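Local coordinates for arginine 3rd transport system periplasmic binding protein (Legionella pneumophila subsp. pneumophila str. Philadelphia 1, PDB 3KZG) that probably binds arginine in the periplasm and delivers it to a membrane transport system, as a solute-binding protein of family 3, at residues L66-M71 with Y193-N198; Y164-E169 with I176-K181; G110-V115 with N131-F136; Y87-S92 with G184-I189. All blocks are in the same frame, centred on the assembly; numbering follows the deposited sequence.

Interaction 1. Residues L66-M71 with Y193-N198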
loop_
_atom_site.group_PDB
_atom_site.type_symbol
_atom_site.label_atom_id
_atom_site.label_comp_id
_atom_site.label_asym_id
_atom_site.label_seq_id
_atom_site.Cartn_x
_atom_site.Cartn_y
_atom_site.Cartn_z
ATOM N N LEU A 66 -3.856 33.199 -10.477
ATOM C CA LEU A 66 -3.600 32.519 -9.216
ATOM C C LEU A 66 -2.166 32.753 -8.766
ATOM O O LEU A 66 -1.336 33.242 -9.529
ATOM C CB LEU A 66 -3.828 31.015 -9.391
ATOM C CG LEU A 66 -5.222 30.570 -9.827
ATOM C CD1 LEU A 66 -5.182 29.120 -10.275
ATOM C CD2 LEU A 66 -6.205 30.770 -8.678
ATOM N N VAL A 67 -1.889 32.403 -7.514
ATOM C CA VAL A 67 -0.551 32.529 -6.957
ATOM C C VAL A 67 -0.212 31.277 -6.155
ATOM O O VAL A 67 -1.033 30.776 -5.385
ATOM C CB VAL A 67 -0.422 33.753 -6.026
ATOM C CG1 VAL A 67 0.848 33.644 -5.197
ATOM C CG2 VAL A 67 -0.389 35.030 -6.853
ATOM N N ILE A 68 0.996 30.770 -6.375
ATOM C CA ILE A 68 1.506 29.607 -5.665
ATOM C C ILE A 68 2.989 29.867 -5.424
ATOM O O ILE A 68 3.792 29.901 -6.354
ATOM C CB ILE A 68 1.313 28.297 -6.470
ATOM C CG1 ILE A 68 1.814 27.108 -5.643
ATOM C CG2 ILE A 68 2.020 28.378 -7.823
ATOM C CD1 ILE A 68 1.505 25.755 -6.250
ATOM N N ALA A 69 3.330 30.090 -4.163
ATOM C CA ALA A 69 4.698 30.363 -3.766
ATOM C C ALA A 69 4.771 30.119 -2.274
ATOM O O ALA A 69 4.815 31.066 -1.485
ATOM C CB ALA A 69 5.046 31.806 -4.082
ATOM N N SER A 70 4.775 28.842 -1.894
ATOM C CA SER A 70 4.809 28.450 -0.491
ATOM C C SER A 70 4.019 29.470 0.327
ATOM O O SER A 70 4.493 29.977 1.336
ATOM C CB SER A 70 6.263 28.347 0.012
ATOM O OG SER A 70 6.944 29.590 -0.026
HETATM N N MSE A 71 2.801 29.763 -0.122
HETATM C CA MSE A 71 1.948 30.729 0.557
HETATM C C MSE A 71 1.199 30.143 1.740
HETATM O O MSE A 71 0.297 29.324 1.570
HETATM C CB MSE A 71 0.933 31.311 -0.419
HETATM C CG MSE A 71 0.256 32.554 0.127
HETATM SE SE MSE A 71 1.586 33.933 0.444
HETATM C CE MSE A 71 2.033 34.261 -1.413
ATOM N N TYR A 193 0.538 25.383 3.186
ATOM C CA TYR A 193 0.848 26.106 1.959
ATOM C C TYR A 193 -0.323 25.867 1.028
ATOM O O TYR A 193 -0.811 24.742 0.900
ATOM C CB TYR A 193 2.149 25.598 1.316
ATOM C CG TYR A 193 3.391 25.793 2.170
ATOM C CD1 TYR A 193 3.721 27.048 2.677
ATOM C CD2 TYR A 193 4.230 24.716 2.477
ATOM C CE1 TYR A 193 4.852 27.230 3.475
ATOM C CE2 TYR A 193 5.367 24.888 3.271
ATOM C CZ TYR A 193 5.668 26.149 3.768
ATOM O OH TYR A 193 6.776 26.327 4.565
ATOM N N SER A 194 -0.777 26.927 0.372
ATOM C CA SER A 194 -1.931 26.813 -0.504
ATOM C C SER A 194 -1.897 27.745 -1.710
ATOM O O SER A 194 -1.082 28.664 -1.782
ATOM C CB SER A 194 -3.199 27.076 0.315
ATOM O OG SER A 194 -4.283 27.445 -0.514
ATOM N N ILE A 195 -2.788 27.486 -2.657
ATOM C CA ILE A 195 -2.907 28.298 -3.860
ATOM C C ILE A 195 -3.842 29.453 -3.489
ATOM O O ILE A 195 -4.954 29.233 -3.009
ATOM C CB ILE A 195 -3.476 27.449 -5.013
ATOM C CG1 ILE A 195 -2.482 26.322 -5.335
ATOM C CG2 ILE A 195 -3.715 28.303 -6.250
ATOM C CD1 ILE A 195 -2.957 25.371 -6.398
HETATM N N MSE A 196 -3.375 30.681 -3.702
HETATM C CA MSE A 196 -4.125 31.879 -3.345
HETATM C C MSE A 196 -4.822 32.549 -4.524
HETATM O O MSE A 196 -4.348 32.503 -5.657
HETATM C CB MSE A 196 -3.170 32.858 -2.670
HETATM C CG MSE A 196 -3.806 33.980 -1.885
HETATM SE SE MSE A 196 -2.409 34.946 -0.963
HETATM C CE MSE A 196 -1.577 35.778 -2.530
ATOM N N ALA A 197 -5.965 33.166 -4.250
ATOM C CA ALA A 197 -6.715 33.835 -5.299
ATOM C C ALA A 197 -7.564 34.949 -4.714
ATOM O O ALA A 197 -7.654 35.095 -3.492
ATOM C CB ALA A 197 -7.593 32.826 -6.030
ATOM N N ASN A 198 -8.164 35.752 -5.588
ATOM C CA ASN A 198 -9.024 36.840 -5.141
ATOM C C ASN A 198 -10.363 36.221 -4.726
ATOM O O ASN A 198 -10.774 35.199 -5.271
ATOM C CB ASN A 198 -9.214 37.864 -6.270
ATOM C CG ASN A 198 -7.939 38.644 -6.571
ATOM O OD1 ASN A 198 -7.431 38.626 -7.694
ATOM N ND2 ASN A 198 -7.415 39.327 -5.560
HETATM O O HOH W 1 1.784 28.517 -2.253
#

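Interaction 2. Residues Y164-E169 with I176-K181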
loop_
_atom_site.group_PDB
_atom_site.type_symbol
_atom_site.label_atom_id
_atom_site.label_comp_id
_atom_site.label_asym_id
_atom_site.label_seq_id
_atom_site.Cartn_x
_atom_site.Cartn_y
_atom_site.Cartn_z
ATOM N N TYR A 164 16.885 22.457 2.339
ATOM C CA TYR A 164 17.478 22.535 1.011
ATOM C C TYR A 164 18.863 23.180 1.098
ATOM O O TYR A 164 19.858 22.617 0.643
ATOM C CB TYR A 164 16.590 23.375 0.088
ATOM C CG TYR A 164 17.244 23.707 -1.229
ATOM C CD1 TYR A 164 17.190 22.817 -2.299
ATOM C CD2 TYR A 164 17.964 24.892 -1.390
ATOM C CE1 TYR A 164 17.839 23.094 -3.497
ATOM C CE2 TYR A 164 18.618 25.178 -2.587
ATOM C CZ TYR A 164 18.551 24.270 -3.633
ATOM O OH TYR A 164 19.209 24.518 -4.810
ATOM N N TRP A 165 18.916 24.366 1.693
ATOM C CA TRP A 165 20.163 25.096 1.818
ATOM C C TRP A 165 21.245 24.376 2.601
ATOM O O TRP A 165 22.415 24.417 2.224
ATOM C CB TRP A 165 19.906 26.479 2.422
ATOM C CG TRP A 165 19.236 27.386 1.450
ATOM C CD1 TRP A 165 17.939 27.813 1.480
ATOM C CD2 TRP A 165 19.801 27.906 0.243
ATOM N NE1 TRP A 165 17.660 28.562 0.363
ATOM C CE2 TRP A 165 18.787 28.635 -0.414
ATOM C CE3 TRP A 165 21.072 27.825 -0.349
ATOM C CZ2 TRP A 165 19.001 29.278 -1.635
ATOM C CZ3 TRP A 165 21.285 28.469 -1.569
ATOM C CH2 TRP A 165 20.252 29.185 -2.196
HETATM N N MSE A 166 20.877 23.707 3.684
HETATM C CA MSE A 166 21.902 23.021 4.439
HETATM C C MSE A 166 22.481 21.839 3.677
HETATM O O MSE A 166 23.610 21.426 3.930
HETATM C CB MSE A 166 21.371 22.547 5.776
HETATM C CG MSE A 166 22.453 21.888 6.583
HETATM SE SE MSE A 166 21.815 21.457 8.302
HETATM C CE MSE A 166 20.970 19.757 7.892
ATOM N N ALA A 167 21.720 21.305 2.732
ATOM C CA ALA A 167 22.190 20.173 1.951
ATOM C C ALA A 167 22.547 20.572 0.522
ATOM O O ALA A 167 22.762 19.712 -0.329
ATOM C CB ALA A 167 21.131 19.079 1.936
ATOM N N SER A 168 22.623 21.871 0.259
ATOM C CA SER A 168 22.941 22.335 -1.086
ATOM C C SER A 168 24.120 23.301 -1.172
ATOM O O SER A 168 24.678 23.509 -2.248
ATOM C CB SER A 168 21.702 22.980 -1.717
ATOM O OG SER A 168 20.653 22.036 -1.846
ATOM N N GLU A 169 24.505 23.885 -0.046
ATOM C CA GLU A 169 25.612 24.831 -0.050
ATOM C C GLU A 169 26.584 24.549 1.084
ATOM O O GLU A 169 26.235 24.690 2.255
ATOM C CB GLU A 169 25.071 26.258 0.069
ATOM C CG GLU A 169 26.067 27.334 -0.307
ATOM C CD GLU A 169 25.430 28.711 -0.406
ATOM O OE1 GLU A 169 25.116 29.318 0.642
ATOM O OE2 GLU A 169 25.236 29.183 -1.543
ATOM N N ILE A 176 33.720 18.729 2.145
ATOM C CA ILE A 176 34.216 20.005 2.665
ATOM C C ILE A 176 33.504 20.534 3.912
ATOM O O ILE A 176 33.973 21.485 4.543
ATOM C CB ILE A 176 34.154 21.095 1.567
ATOM C CG1 ILE A 176 34.758 22.404 2.081
ATOM C CG2 ILE A 176 32.715 21.315 1.134
ATOM C CD1 ILE A 176 34.747 23.522 1.059
ATOM N N GLY A 177 32.378 19.928 4.273
ATOM C CA GLY A 177 31.660 20.388 5.448
ATOM C C GLY A 177 30.541 21.351 5.105
ATOM O O GLY A 177 30.619 22.082 4.119
ATOM N N LYS A 178 29.497 21.352 5.926
ATOM C CA LYS A 178 28.348 22.216 5.704
ATOM C C LYS A 178 28.616 23.678 6.039
ATOM O O LYS A 178 29.511 23.996 6.821
ATOM C CB LYS A 178 27.156 21.722 6.528
ATOM C CG LYS A 178 26.670 20.338 6.146
ATOM C CD LYS A 178 25.444 19.938 6.949
ATOM C CE LYS A 178 24.952 18.561 6.538
ATOM N NZ LYS A 178 23.751 18.132 7.305
ATOM N N LYS A 179 27.828 24.564 5.435
ATOM C CA LYS A 179 27.941 25.996 5.680
ATOM C C LYS A 179 26.851 26.412 6.660
ATOM O O LYS A 179 27.002 27.388 7.400
ATOM C CB LYS A 179 27.774 26.787 4.379
ATOM C CG LYS A 179 27.671 28.302 4.590
ATOM C CD LYS A 179 27.421 29.046 3.288
ATOM C CE LYS A 179 27.297 30.553 3.523
ATOM N NZ LYS A 179 27.130 31.314 2.245
ATOM N N TYR A 180 25.758 25.655 6.665
ATOM C CA TYR A 180 24.624 25.942 7.539
ATOM C C TYR A 180 24.332 24.836 8.549
ATOM O O TYR A 180 24.807 23.707 8.418
ATOM C CB TYR A 180 23.360 26.163 6.696
ATOM C CG TYR A 180 23.478 27.254 5.662
ATOM C CD1 TYR A 180 23.542 28.599 6.039
ATOM C CD2 TYR A 180 23.534 26.946 4.304
ATOM C CE1 TYR A 180 23.660 29.610 5.082
ATOM C CE2 TYR A 180 23.652 27.943 3.342
ATOM C CZ TYR A 180 23.713 29.273 3.737
ATOM O OH TYR A 180 23.815 30.262 2.779
ATOM N N LYS A 181 23.541 25.187 9.558
ATOM C CA LYS A 181 23.099 24.251 10.585
ATOM C C LYS A 181 21.731 24.735 11.074
ATOM O O LYS A 181 21.486 25.943 11.174
ATOM C CB LYS A 181 24.089 24.173 11.761
ATOM C CG LYS A 181 24.243 25.444 12.577
ATOM C CD LYS A 181 25.074 25.179 13.828
ATOM C CE LYS A 181 25.369 26.455 14.592
ATOM N NZ LYS A 181 26.219 26.199 15.791
HETATM O O HOH W 2 25.231 23.775 4.527
#

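Interaction 3. Residues G110-V115 with N131-F136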
loop_
_atom_site.group_PDB
_atom_site.type_symbol
_atom_site.label_atom_id
_atom_site.label_comp_id
_atom_site.label_asym_id
_atom_site.label_seq_id
_atom_site.Cartn_x
_atom_site.Cartn_y
_atom_site.Cartn_z
ATOM N N GLY A 110 17.997 37.465 22.251
ATOM C CA GLY A 110 18.775 38.672 22.032
ATOM C C GLY A 110 19.437 38.767 20.669
ATOM O O GLY A 110 20.226 39.680 20.426
ATOM N N LYS A 111 19.109 37.844 19.769
ATOM C CA LYS A 111 19.720 37.834 18.442
ATOM C C LYS A 111 18.920 38.572 17.376
ATOM O O LYS A 111 17.716 38.805 17.526
ATOM C CB LYS A 111 19.946 36.391 17.979
ATOM C CG LYS A 111 20.625 35.499 18.998
ATOM C CD LYS A 111 21.926 36.099 19.502
ATOM C CE LYS A 111 22.550 35.212 20.570
ATOM N NZ LYS A 111 23.651 35.913 21.279
ATOM N N LYS A 112 19.608 38.946 16.300
ATOM C CA LYS A 112 18.978 39.631 15.177
ATOM C C LYS A 112 18.581 38.524 14.205
ATOM O O LYS A 112 19.420 37.710 13.807
ATOM C CB LYS A 112 19.973 40.581 14.508
ATOM C CG LYS A 112 20.634 41.562 15.462
ATOM C CD LYS A 112 21.713 42.375 14.754
ATOM C CE LYS A 112 21.112 43.289 13.703
ATOM N NZ LYS A 112 20.247 44.330 14.325
ATOM N N ILE A 113 17.306 38.498 13.827
ATOM C CA ILE A 113 16.789 37.464 12.938
ATOM C C ILE A 113 16.364 37.976 11.567
ATOM O O ILE A 113 15.605 38.936 11.463
ATOM C CB ILE A 113 15.559 36.757 13.564
ATOM C CG1 ILE A 113 15.831 36.404 15.033
ATOM C CG2 ILE A 113 15.216 35.515 12.761
ATOM C CD1 ILE A 113 16.968 35.415 15.246
ATOM N N GLY A 114 16.846 37.319 10.518
ATOM C CA GLY A 114 16.473 37.709 9.171
ATOM C C GLY A 114 15.172 37.027 8.791
ATOM O O GLY A 114 14.929 35.882 9.176
ATOM N N VAL A 115 14.330 37.725 8.037
ATOM C CA VAL A 115 13.048 37.181 7.609
ATOM C C VAL A 115 12.705 37.670 6.203
ATOM O O VAL A 115 13.112 38.762 5.808
ATOM C CB VAL A 115 11.923 37.593 8.599
ATOM C CG1 VAL A 115 10.572 37.515 7.930
ATOM C CG2 VAL A 115 11.955 36.682 9.826
ATOM N N ASN A 131 13.415 38.852 23.221
ATOM C CA ASN A 131 14.212 40.029 22.891
ATOM C C ASN A 131 14.979 39.890 21.585
ATOM O O ASN A 131 16.209 39.877 21.563
ATOM C CB ASN A 131 15.176 40.352 24.035
ATOM C CG ASN A 131 16.118 41.494 23.696
ATOM O OD1 ASN A 131 15.730 42.449 23.020
ATOM N ND2 ASN A 131 17.358 41.406 24.172
ATOM N N ASN A 132 14.231 39.790 20.492
ATOM C CA ASN A 132 14.821 39.662 19.172
ATOM C C ASN A 132 14.486 40.862 18.315
ATOM O O ASN A 132 13.473 41.534 18.527
ATOM C CB ASN A 132 14.304 38.417 18.454
ATOM C CG ASN A 132 14.784 37.133 19.086
ATOM O OD1 ASN A 132 15.983 36.870 19.159
ATOM N ND2 ASN A 132 13.846 36.320 19.538
ATOM N N GLN A 133 15.350 41.118 17.340
ATOM C CA GLN A 133 15.161 42.206 16.405
ATOM C C GLN A 133 15.029 41.552 15.039
ATOM O O GLN A 133 15.796 40.653 14.696
ATOM C CB GLN A 133 16.365 43.142 16.436
ATOM C CG GLN A 133 16.217 44.357 15.544
ATOM C CD GLN A 133 17.385 45.314 15.685
ATOM O OE1 GLN A 133 17.681 45.796 16.780
ATOM N NE2 GLN A 133 18.052 45.593 14.575
ATOM N N VAL A 134 14.041 41.989 14.268
ATOM C CA VAL A 134 13.803 41.431 12.950
ATOM C C VAL A 134 14.317 42.324 11.825
ATOM O O VAL A 134 14.110 43.538 11.828
ATOM C CB VAL A 134 12.291 41.185 12.719
ATOM C CG1 VAL A 134 12.073 40.546 11.353
ATOM C CG2 VAL A 134 11.728 40.301 13.818
ATOM N N ILE A 135 15.000 41.711 10.868
ATOM C CA ILE A 135 15.519 42.431 9.714
ATOM C C ILE A 135 14.758 41.860 8.524
ATOM O O ILE A 135 14.856 40.665 8.233
ATOM C CB ILE A 135 17.040 42.196 9.528
ATOM C CG1 ILE A 135 17.807 42.823 10.692
ATOM C CG2 ILE A 135 17.506 42.773 8.205
ATOM C CD1 ILE A 135 17.684 44.332 10.774
ATOM N N PHE A 136 13.977 42.709 7.866
ATOM C CA PHE A 136 13.183 42.303 6.711
ATOM C C PHE A 136 14.004 42.327 5.433
ATOM O O PHE A 136 14.651 43.326 5.119
ATOM C CB PHE A 136 11.972 43.232 6.546
ATOM C CG PHE A 136 10.989 43.156 7.677
ATOM C CD1 PHE A 136 9.872 42.330 7.589
ATOM C CD2 PHE A 136 11.189 43.893 8.839
ATOM C CE1 PHE A 136 8.967 42.235 8.642
ATOM C CE2 PHE A 136 10.287 43.805 9.903
ATOM C CZ PHE A 136 9.173 42.972 9.801
#

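Interaction 4. Residues Y87-S92 with G184-I189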
loop_
_atom_site.group_PDB
_atom_site.type_symbol
_atom_site.label_atom_id
_atom_site.label_comp_id
_atom_site.label_asym_id
_atom_site.label_seq_id
_atom_site.Cartn_x
_atom_site.Cartn_y
_atom_site.Cartn_z
ATOM N N TYR A 87 -1.887 22.167 0.252
ATOM C CA TYR A 87 -1.312 21.002 -0.420
ATOM C C TYR A 87 -0.097 20.498 0.328
ATOM O O TYR A 87 0.561 19.555 -0.107
ATOM C CB TYR A 87 -0.903 21.344 -1.860
ATOM C CG TYR A 87 0.036 22.534 -2.005
ATOM C CD1 TYR A 87 1.405 22.422 -1.748
ATOM C CD2 TYR A 87 -0.451 23.770 -2.432
ATOM C CE1 TYR A 87 2.267 23.526 -1.922
ATOM C CE2 TYR A 87 0.395 24.865 -2.604
ATOM C CZ TYR A 87 1.742 24.744 -2.353
ATOM O OH TYR A 87 2.562 25.846 -2.534
HETATM N N MSE A 88 0.197 21.124 1.459
HETATM C CA MSE A 88 1.364 20.747 2.240
HETATM C C MSE A 88 1.341 21.452 3.593
HETATM O O MSE A 88 0.883 22.595 3.702
HETATM C CB MSE A 88 2.627 21.135 1.459
HETATM C CG MSE A 88 3.948 20.811 2.126
HETATM SE SE MSE A 88 5.446 21.136 0.923
HETATM C CE MSE A 88 6.900 20.705 2.139
ATOM N N GLU A 89 1.811 20.765 4.628
ATOM C CA GLU A 89 1.855 21.364 5.957
ATOM C C GLU A 89 2.910 22.469 5.949
ATOM O O GLU A 89 3.956 22.319 5.328
ATOM C CB GLU A 89 2.222 20.314 7.009
ATOM C CG GLU A 89 2.216 20.840 8.431
ATOM C CD GLU A 89 2.510 19.760 9.463
ATOM O OE1 GLU A 89 3.673 19.313 9.559
ATOM O OE2 GLU A 89 1.567 19.357 10.171
ATOM N N SER A 90 2.636 23.579 6.629
ATOM C CA SER A 90 3.588 24.686 6.665
ATOM C C SER A 90 4.317 24.773 8.001
ATOM O O SER A 90 3.696 24.901 9.057
ATOM C CB SER A 90 2.880 26.019 6.368
ATOM O OG SER A 90 1.838 26.284 7.293
ATOM N N ASN A 91 5.643 24.684 7.945
ATOM C CA ASN A 91 6.468 24.775 9.146
ATOM C C ASN A 91 7.628 25.725 8.888
ATOM O O ASN A 91 8.147 25.780 7.780
ATOM C CB ASN A 91 7.048 23.409 9.532
ATOM C CG ASN A 91 5.985 22.364 9.771
ATOM O OD1 ASN A 91 5.641 21.596 8.875
ATOM N ND2 ASN A 91 5.453 22.333 10.982
ATOM N N SER A 92 8.024 26.471 9.911
ATOM C CA SER A 92 9.151 27.387 9.789
ATOM C C SER A 92 10.360 26.696 10.419
ATOM O O SER A 92 10.214 25.673 11.100
ATOM C CB SER A 92 8.859 28.712 10.503
ATOM O OG SER A 92 8.753 28.548 11.901
ATOM N N GLY A 184 17.093 24.178 16.613
ATOM C CA GLY A 184 15.807 23.747 17.139
ATOM C C GLY A 184 15.041 22.927 16.120
ATOM O O GLY A 184 15.502 22.757 14.995
ATOM N N LYS A 185 13.878 22.410 16.506
ATOM C CA LYS A 185 13.055 21.614 15.594
ATOM C C LYS A 185 12.223 22.563 14.724
ATOM O O LYS A 185 12.191 23.767 14.972
ATOM C CB LYS A 185 12.116 20.707 16.392
ATOM C CG LYS A 185 12.797 19.949 17.520
ATOM C CD LYS A 185 11.783 19.277 18.442
ATOM C CE LYS A 185 12.469 18.709 19.683
ATOM N NZ LYS A 185 11.492 18.108 20.637
ATOM N N LYS A 186 11.556 22.026 13.708
ATOM C CA LYS A 186 10.727 22.849 12.835
ATOM C C LYS A 186 9.556 23.383 13.653
ATOM O O LYS A 186 9.161 22.767 14.641
ATOM C CB LYS A 186 10.222 22.028 11.645
ATOM C CG LYS A 186 9.431 20.784 12.006
ATOM C CD LYS A 186 9.030 20.038 10.741
ATOM C CE LYS A 186 8.281 18.745 11.060
ATOM N NZ LYS A 186 7.960 17.991 9.816
ATOM N N ILE A 187 9.006 24.522 13.245
ATOM C CA ILE A 187 7.905 25.141 13.977
ATOM C C ILE A 187 6.625 25.235 13.152
ATOM O O ILE A 187 6.633 25.748 12.032
ATOM C CB ILE A 187 8.277 26.571 14.438
ATOM C CG1 ILE A 187 9.648 26.570 15.124
ATOM C CG2 ILE A 187 7.207 27.112 15.375
ATOM C CD1 ILE A 187 9.733 25.687 16.346
ATOM N N SER A 188 5.521 24.754 13.712
ATOM C CA SER A 188 4.252 24.813 13.003
ATOM C C SER A 188 3.823 26.272 12.894
ATOM O O SER A 188 3.815 26.999 13.882
ATOM C CB SER A 188 3.178 24.019 13.749
ATOM O OG SER A 188 1.973 23.978 13.001
ATOM N N ILE A 189 3.482 26.705 11.689
ATOM C CA ILE A 189 3.049 28.080 11.503
ATOM C C ILE A 189 2.010 28.150 10.394
ATOM O O ILE A 189 2.201 27.598 9.310
ATOM C CB ILE A 189 4.236 29.002 11.151
ATOM C CG1 ILE A 189 3.736 30.442 10.977
ATOM C CG2 ILE A 189 4.932 28.492 9.897
ATOM C CD1 ILE A 189 4.813 31.430 10.601
#

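Interaction 1. Residues L66-M71 with Y193-N198
Val-67 and Met-196 (selenomethionine, like Met-71) face each other as an antiparallel hydrogen-bonded pair. Met-196 N gives a straight bond to Val-67 O (2.9 Å, 163° at the hydrogen), and Val-67 N returns one to Met-196 O (3.1 Å). Packing is tight on both flanks of this bridge. On one, Leu-66 sets CD2 against Ala-197 CB at 3.6 Å, while Ile-195, its CG1 anti to the carbonyl carbon (chi1 -63°), reaches CD1 of Ile-68. On the other, Met-71 folds at chi2 and chi3 and lays CG against the selenium of Met-196, 3.7 Å away. Helices 29-40 and 202-217 close over Ile-195, and Phe-56 and Leu-59 over the two selenomethionines. Toward Ser-70 the two chains part and the contact becomes looser and wetter, although still buried. Water 1 bridges them, accepting from Ala-69 N and Met-71 N and donating to Ser-194 O (2.9 Å). Beyond it Ser-194 N binds Met-71 O (2.9 Å), and Ser-70 CB sits over one face of the Tyr-193 ring in a CH-pi contact, 4.2 Å from the centroid. Phe-16 meets that ring edge-to-face, and Ser-70 N bonds to Asp-30. A short strand returning from the second lobe to pair in the first is characteristic of the two-lobed periplasmic binding protein fold.

Interaction 2. Residues Y164-E169 with I176-K181
Trp-165, in the last turn of helix 159-166, meets Tyr-180 with its CB and its carbonyl: CB lies 4.1 Å from Tyr-180 CD2, and Trp-165 O approaches the edge of the phenol ring near its plane. The next residue, Met-166 (selenomethionine), runs out along the second segment, touching Tyr-180 and Lys-178. With CG anti to the backbone N (chi1 -178°) and chi2 straight, CG comes 3.5 Å from Tyr-180 O and the selenium beside Lys-181 CA; the bend at chi3 then turns CE to within 3.3 Å of Lys-178 NZ. The extended Lys-178 passes slantwise over this side chain, its CD against Met-166 CG. Ala-167 leaves the helical conformation, and Ser-168 turns back to bond its OG to Tyr-164 O. Glu-169 then swings toward the second segment and supplies the polar grip. Its OE1 accepts a hydrogen bond from Tyr-180 OH (2.7 Å), met nearly along the C-O bond, with the carboxylate and ring planes 29° apart. The same oxygen forms a longer salt bridge with Lys-179 NZ (3.3 Å), which comes from above the carboxylate plane. Two donors on one oxygen would probably favour the charged carboxylate. Lys-179 runs alongside Glu-169, and its NZ also bonds to Ser-148 OG. Water 2 donates to Met-166 O and Glu-169 O and accepts from Lys-179 N, tying the helix end to the incoming chain. Tyr-180 is wedged between helix 159-166, Leu-144 and Leu-147 of helix 140-148, and Ile-95 of strand 91-97, where strand 180-188 joins the edge of the sheet.

Interaction 3. Residues G110-V115 with N131-F136
A beta-alpha-beta crossover, strand 112-116, helix 121-127 and strand 133-137, brings Ile-113 beside Val-134 and Gly-114 beside Ile-135 as parallel neighbours at one border of the second-lobe sheet. The strand axes come within 4.7 Å and are 31° apart. Ile-113 is held to strand 133-137 by both its N and its O: the N donates to Gln-133 O at 2.8 Å, nearly straight (171°), and the O accepts from Ile-135 N at 2.9 Å. Val-115 N continues the pattern to Ile-135 O (3.0 Å), whereas at the strand entrance the bond from Gln-133 N to Lys-111 O is weak, at 3.3 Å. Ile-113, Val-115, Val-134 and Phe-136 share the face turned to helix 121-127, where Val-125, Tyr-121, Leu-126 and Ala-122 receive them. The other face carries Lys-112, Gln-133 and Ile-135. There Lys-112 and Gln-133 extend side by side in the same direction. The backbone N of Lys-112 bonds to the carboxylate of Asp-153, just before strand 154-158. Under the helix, Val-134 has CG1 anti to its own N (chi1 -178°), which sends that methyl across to Val-115, 4.0 Å from CB, and also over one face of the Phe-136 ring near its rim.

Interaction 4. Residues Y87-S92 with G184-I189
Ser-92 and Ile-187 form an antiparallel hydrogen-bonded pair and Asn-91 and Ser-188 the adjoining non-hydrogen-bonded one, although the touching parts run 108° apart end to end, so only a short piece pairs. Ser-92 N meets Ile-187 O at 2.6 Å, and Ile-187 N answers to Ser-92 O at 2.7 Å. Further on, Ile-189 N donates to Ser-90 O over 3.2 Å and almost straight (174°). Ser-90 OG, placed between its backbone N and carbonyl carbon (chi1 59°), also comes to Ile-189 O, but at a modelled distance too short to be trusted; it bonds to Gly-192 N as well. Strand 91-97 starts here from one connection between the lobes and strand 180-188 ends in the other, consistent with the hinge of this periplasmic binding protein fold. On the face of Ser-92, Ile-189 CG2 packs 4.0 Å from Ser-92 CB, while Ser-92 OG lies 3.3 Å from Ile-187 CB and has its hydrogen-bond partner in Gln-124 of helix 121-127. Tyr-121 of that helix touches Ser-92 and Ile-189. Across the strands from them Lys-186 stretches straight out over Asn-91, CD 4.0 Å from CG, and Glu-89 OE1 comes within 4.5 Å of Lys-186 NZ, opposite charges beyond salt-bridge range. Ser-188 OG is bonded to Lys-210 of the second subunit.

In the fold
Interactions 2, 3 and 4 all reach the five-stranded mixed sheet of one lobe: interaction 3 at the border formed by strand 133-137, interactions 2 and 4 along strand 180-188 at the other. Their centres lie about 19 to 22 Å apart. Interaction 1 belongs to the other lobe, about 28 Å from interaction 2 and 26 Å from interaction 3 between centres. Interaction 4 lies nearer, at about 17 Å, and touches it through probable backbone hydrogen bonds of Tyr-193 with Tyr-87 and Met-88. Along the chain, segments 66-71 and 193-198 enclose 87-92 and 184-189, which enclose interactions 3 and 2 in series. The chain thus crosses between lobes twice, side by side, consistent with a hinged binding protein.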